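Local structure of putative glycosidase ph117-related (Bacteroides thetaiotaomicron, 5A7V) at residues Ile102-Ser114 with Lys121-Asp133. The protein is a family GH130 glycosidase-related enzyme that binds mannose in its pocket and probably cleaves beta-linked mannosides. Numbering follows the deposited sequence.
Sequences IGHRTSRLGYATS and KREKTPVFYPDND. With MAN (alpha-D-mannopyranose), chain D; BMA (beta-D-mannopyranose), chain C; SO4 (sulfate ion), chain G; SO4 (sulfate ion), chain F.
Lys121 pairs with Thr113 through two backbone hydrogen bonds, Lys121 N to Thr113 O at 2.9 Å and Thr113 N to Lys121 O at 3.0 Å. Both side chains leave the same face of this antiparallel hairpin. On the other face Arg122 CG lies 3.9 Å from Ala112 CB, and the two residues form a non-hydrogen-bonded pair. The Arg122 chain bends at chi3 (69°), and its guanidinium leads away to Glu72, the carbonyl of Ser53 and a sulfate probably taken up from the crystallisation liquor. Glu123 N donates to Tyr111 O. The Glu123 side chain meets that of Tyr111 obliquely, ring and carboxylate planes 30° apart, CD being 3.6 Å from Tyr111 CD1, and Glu123 OE2 makes a salt bridge with Lys180. Beyond Glu123 the second segment swings out as a loop. One water fills in there, accepting from Tyr111 N and donating to Glu123 O and Thr125 O. Pro126 CB then packs on Leu109 O at 3.3 Å. Val127 N bonds to that same oxygen, almost in line with the carbonyl. Phe128 O accepts from Leu109 N, and Phe128 CD2 lies 3.7 Å from Leu109 CD1; these two side chains point the same way, toward strand 143-151. Tyr129 CB rests against the extended aliphatic chain of Arg108. Arg108 NE reaches Pro130 O through a water, Thr106 CG2 covers one guanidinium face, and Asp96 takes NH1 in a salt bridge. Upstream in the first segment, Ile102 and Gly103 line the mannose pocket. Backbone bonds thus hold strand 121-122 as the outermost strand of a four-stranded antiparallel sheet, and the loop after it returns to strand 107-114 at Leu109. Where it loops away, a water satisfies the backbone; Arg108, Arg122 and Glu123 find their salt-bridge partners outside the two segments.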
loop_
_atom_site.group_PDB
_atom_site.type_symbol
_atom_site.label_atom_id
_atom_site.label_comp_id
_atom_site.label_asym_id
_atom_site.label_seq_id
_atom_site.Cartn_x
_atom_site.Cartn_y
_atom_site.Cartn_z
ATOM N N ILE A 102 12.044 -4.708 -13.964
ATOM C CA ILE A 102 11.130 -4.077 -13.018
ATOM C C ILE A 102 10.691 -2.735 -13.577
ATOM O O ILE A 102 11.486 -1.924 -14.029
ATOM C CB ILE A 102 11.761 -3.919 -11.614
ATOM C CG1 ILE A 102 11.775 -5.296 -10.905
ATOM C CG2 ILE A 102 10.991 -2.923 -10.740
ATOM C CD1 ILE A 102 12.540 -5.288 -9.616
ATOM N N GLY A 103 9.356 -2.534 -13.621
ATOM C CA GLY A 103 8.789 -1.338 -14.206
ATOM C C GLY A 103 8.711 -1.297 -15.718
ATOM O O GLY A 103 8.330 -0.269 -16.309
ATOM N N HIS A 104 9.061 -2.409 -16.380
ATOM C CA HIS A 104 9.059 -2.481 -17.837
ATOM C C HIS A 104 7.882 -3.230 -18.410
ATOM O O HIS A 104 7.845 -3.462 -19.626
ATOM C CB HIS A 104 10.375 -3.109 -18.343
ATOM C CG HIS A 104 11.564 -2.247 -18.103
ATOM N ND1 HIS A 104 12.748 -2.427 -18.734
ATOM C CD2 HIS A 104 11.714 -1.133 -17.345
ATOM C CE1 HIS A 104 13.602 -1.491 -18.361
ATOM N NE2 HIS A 104 13.016 -0.738 -17.470
ATOM N N ARG A 105 6.914 -3.596 -17.570
ATOM C CA ARG A 105 5.682 -4.231 -18.050
ATOM C C ARG A 105 4.560 -3.184 -18.058
ATOM O O ARG A 105 4.803 -1.993 -17.817
ATOM C CB ARG A 105 5.310 -5.417 -17.126
ATOM C CG ARG A 105 6.402 -6.466 -16.939
ATOM C CD ARG A 105 7.352 -6.168 -15.783
ATOM N NE ARG A 105 8.260 -7.296 -15.608
ATOM C CZ ARG A 105 7.964 -8.418 -14.996
ATOM N NH1 ARG A 105 6.830 -8.587 -14.317
ATOM N NH2 ARG A 105 8.847 -9.440 -15.036
ATOM N N THR A 106 3.347 -3.618 -18.336
ATOM C CA THR A 106 2.166 -2.735 -18.140
ATOM C C THR A 106 1.369 -3.292 -16.956
ATOM O O THR A 106 1.028 -4.508 -16.928
ATOM C CB THR A 106 1.271 -2.694 -19.408
ATOM O OG1 THR A 106 2.009 -2.202 -20.523
ATOM C CG2 THR A 106 0.066 -1.779 -19.160
ATOM N N SER A 107 1.079 -2.421 -15.986
ATOM C CA SER A 107 0.285 -2.759 -14.822
ATOM C C SER A 107 -1.191 -2.373 -15.054
ATOM O O SER A 107 -1.508 -1.266 -15.513
ATOM C CB SER A 107 0.814 -2.001 -13.593
ATOM O OG SER A 107 2.107 -2.531 -13.202
ATOM N N ARG A 108 -2.053 -3.297 -14.686
ATOM C CA ARG A 108 -3.508 -3.137 -14.742
ATOM C C ARG A 108 -4.057 -3.765 -13.463
ATOM O O ARG A 108 -3.450 -4.681 -12.904
ATOM C CB ARG A 108 -4.077 -3.843 -15.979
ATOM C CG ARG A 108 -3.502 -3.324 -17.291
ATOM C CD ARG A 108 -4.042 -4.045 -18.523
ATOM N NE ARG A 108 -3.454 -3.578 -19.769
ATOM C CZ ARG A 108 -2.365 -4.088 -20.379
ATOM N NH1 ARG A 108 -1.629 -5.017 -19.752
ATOM N NH2 ARG A 108 -1.970 -3.633 -21.543
ATOM N N LEU A 109 -5.227 -3.298 -12.988
ATOM C CA LEU A 109 -5.759 -3.789 -11.735
ATOM C C LEU A 109 -6.820 -4.862 -11.918
ATOM O O LEU A 109 -7.844 -4.638 -12.590
ATOM C CB LEU A 109 -6.326 -2.640 -10.901
ATOM C CG LEU A 109 -5.368 -1.474 -10.669
ATOM C CD1 LEU A 109 -6.034 -0.473 -9.696
ATOM C CD2 LEU A 109 -3.971 -1.879 -10.197
ATOM N N GLY A 110 -6.600 -6.011 -11.301
ATOM C CA GLY A 110 -7.576 -7.080 -11.218
ATOM C C GLY A 110 -8.558 -6.834 -10.077
ATOM O O GLY A 110 -8.283 -6.026 -9.192
ATOM N N TYR A 111 -9.670 -7.566 -10.104
ATOM C CA TYR A 111 -10.762 -7.423 -9.129
ATOM C C TYR A 111 -11.112 -8.802 -8.572
ATOM O O TYR A 111 -11.346 -9.754 -9.345
ATOM C CB TYR A 111 -11.957 -6.794 -9.858
ATOM C CG TYR A 111 -13.191 -6.591 -9.035
ATOM C CD1 TYR A 111 -14.080 -7.625 -8.744
ATOM C CD2 TYR A 111 -13.500 -5.321 -8.557
ATOM C CE1 TYR A 111 -15.230 -7.357 -7.992
ATOM C CE2 TYR A 111 -14.638 -5.074 -7.826
ATOM C CZ TYR A 111 -15.482 -6.088 -7.523
ATOM O OH TYR A 111 -16.603 -5.828 -6.775
ATOM N N ALA A 112 -11.172 -8.925 -7.265
ATOM C CA ALA A 112 -11.493 -10.203 -6.632
ATOM C C ALA A 112 -12.322 -9.955 -5.362
ATOM O O ALA A 112 -12.077 -8.996 -4.643
ATOM C CB ALA A 112 -10.181 -10.919 -6.296
ATOM N N THR A 113 -13.244 -10.870 -5.078
ATOM C CA THR A 113 -14.114 -10.745 -3.928
ATOM C C THR A 113 -14.045 -11.986 -3.057
ATOM O O THR A 113 -13.849 -13.113 -3.552
ATOM C CB THR A 113 -15.585 -10.488 -4.337
ATOM O OG1 THR A 113 -16.151 -11.663 -4.912
ATOM C CG2 THR A 113 -15.659 -9.402 -5.350
ATOM N N SER A 114 -14.243 -11.796 -1.760
ATOM C CA SER A 114 -14.162 -12.921 -0.801
ATOM C C SER A 114 -15.076 -12.683 0.415
ATOM O O SER A 114 -15.196 -11.530 0.870
ATOM C CB SER A 114 -12.726 -13.078 -0.319
ATOM O OG SER A 114 -12.628 -14.103 0.610
ATOM N N LYS A 121 -12.999 -14.978 -5.542
ATOM C CA LYS A 121 -13.567 -15.133 -6.887
ATOM C C LYS A 121 -13.032 -13.969 -7.697
ATOM O O LYS A 121 -13.328 -12.818 -7.381
ATOM C CB LYS A 121 -15.095 -15.068 -6.855
ATOM C CG LYS A 121 -15.767 -15.150 -8.230
ATOM C CD LYS A 121 -17.248 -15.577 -8.168
ATOM C CE LYS A 121 -18.091 -14.724 -7.218
ATOM N NZ LYS A 121 -18.093 -13.262 -7.540
ATOM N N ARG A 122 -12.194 -14.268 -8.684
ATOM C CA ARG A 122 -11.539 -13.257 -9.513
ATOM C C ARG A 122 -12.291 -13.026 -10.797
ATOM O O ARG A 122 -12.755 -13.978 -11.439
ATOM C CB ARG A 122 -10.110 -13.684 -9.845
ATOM C CG ARG A 122 -9.209 -13.832 -8.639
ATOM C CD ARG A 122 -8.013 -14.709 -8.871
ATOM N NE ARG A 122 -7.060 -14.097 -9.780
ATOM C CZ ARG A 122 -5.812 -14.547 -9.940
ATOM N NH1 ARG A 122 -5.403 -15.595 -9.272
ATOM N NH2 ARG A 122 -4.993 -13.936 -10.756
ATOM N N GLU A 123 -12.338 -11.780 -11.234
ATOM C CA GLU A 123 -12.809 -11.495 -12.579
ATOM C C GLU A 123 -11.708 -11.800 -13.608
ATOM O O GLU A 123 -10.513 -11.699 -13.313
ATOM C CB GLU A 123 -13.346 -10.065 -12.699
ATOM C CG GLU A 123 -14.623 -9.903 -11.880
ATOM C CD GLU A 123 -15.331 -8.576 -12.027
ATOM O OE1 GLU A 123 -14.775 -7.627 -12.605
ATOM O OE2 GLU A 123 -16.496 -8.496 -11.528
ATOM N N LYS A 124 -12.121 -12.171 -14.807
ATOM C CA LYS A 124 -11.163 -12.624 -15.857
ATOM C C LYS A 124 -10.527 -11.515 -16.664
ATOM O O LYS A 124 -9.553 -11.736 -17.398
ATOM C CB LYS A 124 -11.821 -13.641 -16.786
ATOM C CG LYS A 124 -12.172 -14.945 -16.089
ATOM C CD LYS A 124 -13.071 -15.832 -16.969
ATOM C CE LYS A 124 -13.205 -17.204 -16.347
ATOM N NZ LYS A 124 -13.903 -17.141 -15.027
ATOM N N THR A 125 -11.007 -10.294 -16.475
ATOM C CA THR A 125 -10.438 -9.115 -17.131
ATOM C C THR A 125 -10.244 -8.004 -16.054
ATOM O O THR A 125 -10.970 -7.987 -15.033
ATOM C CB THR A 125 -11.315 -8.588 -18.264
ATOM O OG1 THR A 125 -12.615 -8.235 -17.770
ATOM C CG2 THR A 125 -11.531 -9.626 -19.353
ATOM N N PRO A 126 -9.313 -7.084 -16.304
ATOM C CA PRO A 126 -9.030 -6.031 -15.294
ATOM C C PRO A 126 -10.164 -4.994 -15.243
ATOM O O PRO A 126 -10.934 -4.878 -16.197
ATOM C CB PRO A 126 -7.696 -5.436 -15.791
ATOM C CG PRO A 126 -7.769 -5.640 -17.299
ATOM C CD PRO A 126 -8.398 -6.988 -17.462
ATOM N N VAL A 127 -10.188 -4.254 -14.134
ATOM C CA VAL A 127 -11.196 -3.197 -13.916
ATOM C C VAL A 127 -10.625 -1.814 -14.064
ATOM O O VAL A 127 -11.391 -0.834 -14.123
ATOM C CB VAL A 127 -11.892 -3.294 -12.539
ATOM C CG1 VAL A 127 -12.623 -4.619 -12.421
ATOM C CG2 VAL A 127 -10.913 -3.116 -11.396
ATOM N N PHE A 128 -9.293 -1.643 -14.095
ATOM C CA PHE A 128 -8.677 -0.318 -14.144
ATOM C C PHE A 128 -7.369 -0.456 -14.908
ATOM O O PHE A 128 -6.562 -1.357 -14.610
ATOM C CB PHE A 128 -8.440 0.204 -12.724
ATOM C CG PHE A 128 -8.048 1.664 -12.646
ATOM C CD1 PHE A 128 -9.016 2.650 -12.906
ATOM C CD2 PHE A 128 -6.790 2.073 -12.254
ATOM C CE1 PHE A 128 -8.689 3.994 -12.809
ATOM C CE2 PHE A 128 -6.449 3.403 -12.142
ATOM C CZ PHE A 128 -7.411 4.390 -12.402
ATOM N N TYR A 129 -7.147 0.404 -15.904
ATOM C CA TYR A 129 -6.052 0.208 -16.850
ATOM C C TYR A 129 -5.822 1.445 -17.675
ATOM O O TYR A 129 -6.776 2.289 -17.810
ATOM C CB TYR A 129 -6.373 -0.998 -17.761
ATOM C CG TYR A 129 -7.833 -1.119 -18.242
ATOM C CD1 TYR A 129 -8.319 -0.380 -19.317
ATOM C CD2 TYR A 129 -8.725 -1.901 -17.551
ATOM C CE1 TYR A 129 -9.665 -0.446 -19.683
ATOM C CE2 TYR A 129 -10.061 -2.016 -17.920
ATOM C CZ TYR A 129 -10.516 -1.292 -18.999
ATOM O OH TYR A 129 -11.836 -1.392 -19.406
ATOM N N PRO A 130 -4.685 1.567 -18.332
ATOM C CA PRO A 130 -4.458 2.691 -19.238
ATOM C C PRO A 130 -5.384 2.600 -20.459
ATOM O O PRO A 130 -5.732 1.491 -20.918
ATOM C CB PRO A 130 -2.985 2.578 -19.619
ATOM C CG PRO A 130 -2.648 1.142 -19.371
ATOM C CD PRO A 130 -3.477 0.717 -18.217
ATOM N N ASP A 131 -5.888 3.743 -20.894
ATOM C CA ASP A 131 -6.917 3.788 -21.964
ATOM C C ASP A 131 -6.788 5.088 -22.734
ATOM O O ASP A 131 -5.914 5.930 -22.447
ATOM C CB ASP A 131 -8.306 3.510 -21.320
ATOM C CG ASP A 131 -9.410 2.997 -22.269
ATOM O OD1 ASP A 131 -9.339 3.177 -23.512
ATOM O OD2 ASP A 131 -10.358 2.366 -21.696
ATOM N N ASN A 132 -7.692 5.253 -23.719
ATOM C CA ASN A 132 -7.711 6.396 -24.619
ATOM C C ASN A 132 -8.452 7.559 -23.936
ATOM O O ASN A 132 -9.577 7.925 -24.293
ATOM C CB ASN A 132 -8.387 5.988 -25.929
ATOM C CG ASN A 132 -7.733 4.782 -26.575
ATOM O OD1 ASN A 132 -8.256 3.609 -26.563
ATOM N ND2 ASN A 132 -6.626 5.040 -27.127
ATOM N N ASP A 133 -7.822 8.112 -22.906
ATOM C CA ASP A 133 -8.463 8.959 -21.936
ATOM C C ASP A 133 -7.557 10.160 -21.615
ATOM O O ASP A 133 -6.492 10.353 -22.241
ATOM C CB ASP A 133 -8.902 8.110 -20.711
ATOM C CG ASP A 133 -7.738 7.510 -19.914
ATOM O OD1 ASP A 133 -6.646 8.098 -19.937
ATOM O OD2 ASP A 133 -8.010 6.471 -19.280
HETATM C C1 MAN D . 9.866 1.253 -9.548
HETATM C C2 MAN D . 9.073 0.334 -8.720
HETATM C C3 MAN D . 8.203 -0.403 -9.713
HETATM C C4 MAN D . 7.396 0.500 -10.638
HETATM C C5 MAN D . 8.257 1.601 -11.230
HETATM C C6 MAN D . 7.444 2.771 -11.740
HETATM O O1 MAN D . 10.865 0.706 -10.321
HETATM O O2 MAN D . 8.193 1.003 -7.824
HETATM O O3 MAN D . 7.259 -1.281 -9.084
HETATM O O4 MAN D . 6.849 -0.276 -11.721
HETATM O O5 MAN D . 9.137 2.156 -10.272
HETATM O O6 MAN D . 6.629 3.370 -10.726
HETATM C C1 BMA C . 9.912 1.114 -9.445
HETATM C C2 BMA C . 8.983 0.036 -8.877
HETATM C C3 BMA C . 8.138 -0.523 -9.999
HETATM C C4 BMA C . 7.422 0.599 -10.725
HETATM C C5 BMA C . 8.371 1.755 -11.062
HETATM C C6 BMA C . 7.651 2.960 -11.638
HETATM O O1 BMA C . 10.815 1.702 -8.523
HETATM O O2 BMA C . 8.098 0.598 -7.898
HETATM O O3 BMA C . 7.177 -1.549 -9.541
HETATM O O4 BMA C . 6.872 0.042 -11.930
HETATM O O5 BMA C . 9.128 2.215 -9.918
HETATM O O6 BMA C . 6.650 3.483 -10.761
HETATM S S SO4 G . 12.763 -4.522 -21.487
HETATM O O1 SO4 G . 11.678 -3.471 -21.514
HETATM O O2 SO4 G . 13.805 -4.070 -22.437
HETATM O O3 SO4 G . 12.088 -5.788 -21.849
HETATM O O4 SO4 G . 13.369 -4.824 -20.115
HETATM S S SO4 F . -5.361 -18.536 -7.681
HETATM O O1 SO4 F . -6.620 -17.727 -7.824
HETATM O O2 SO4 F . -4.231 -17.624 -7.385
HETATM O O3 SO4 F . -5.127 -19.284 -8.943
HETATM O O4 SO4 F . -5.506 -19.502 -6.550
HETATM O O HOH W 1 -4.763 -1.242 -20.982
HETATM O O HOH W 2 -10.020 -9.016 -12.585
HETATM O O HOH W 3 -15.270 -10.982 -8.075
#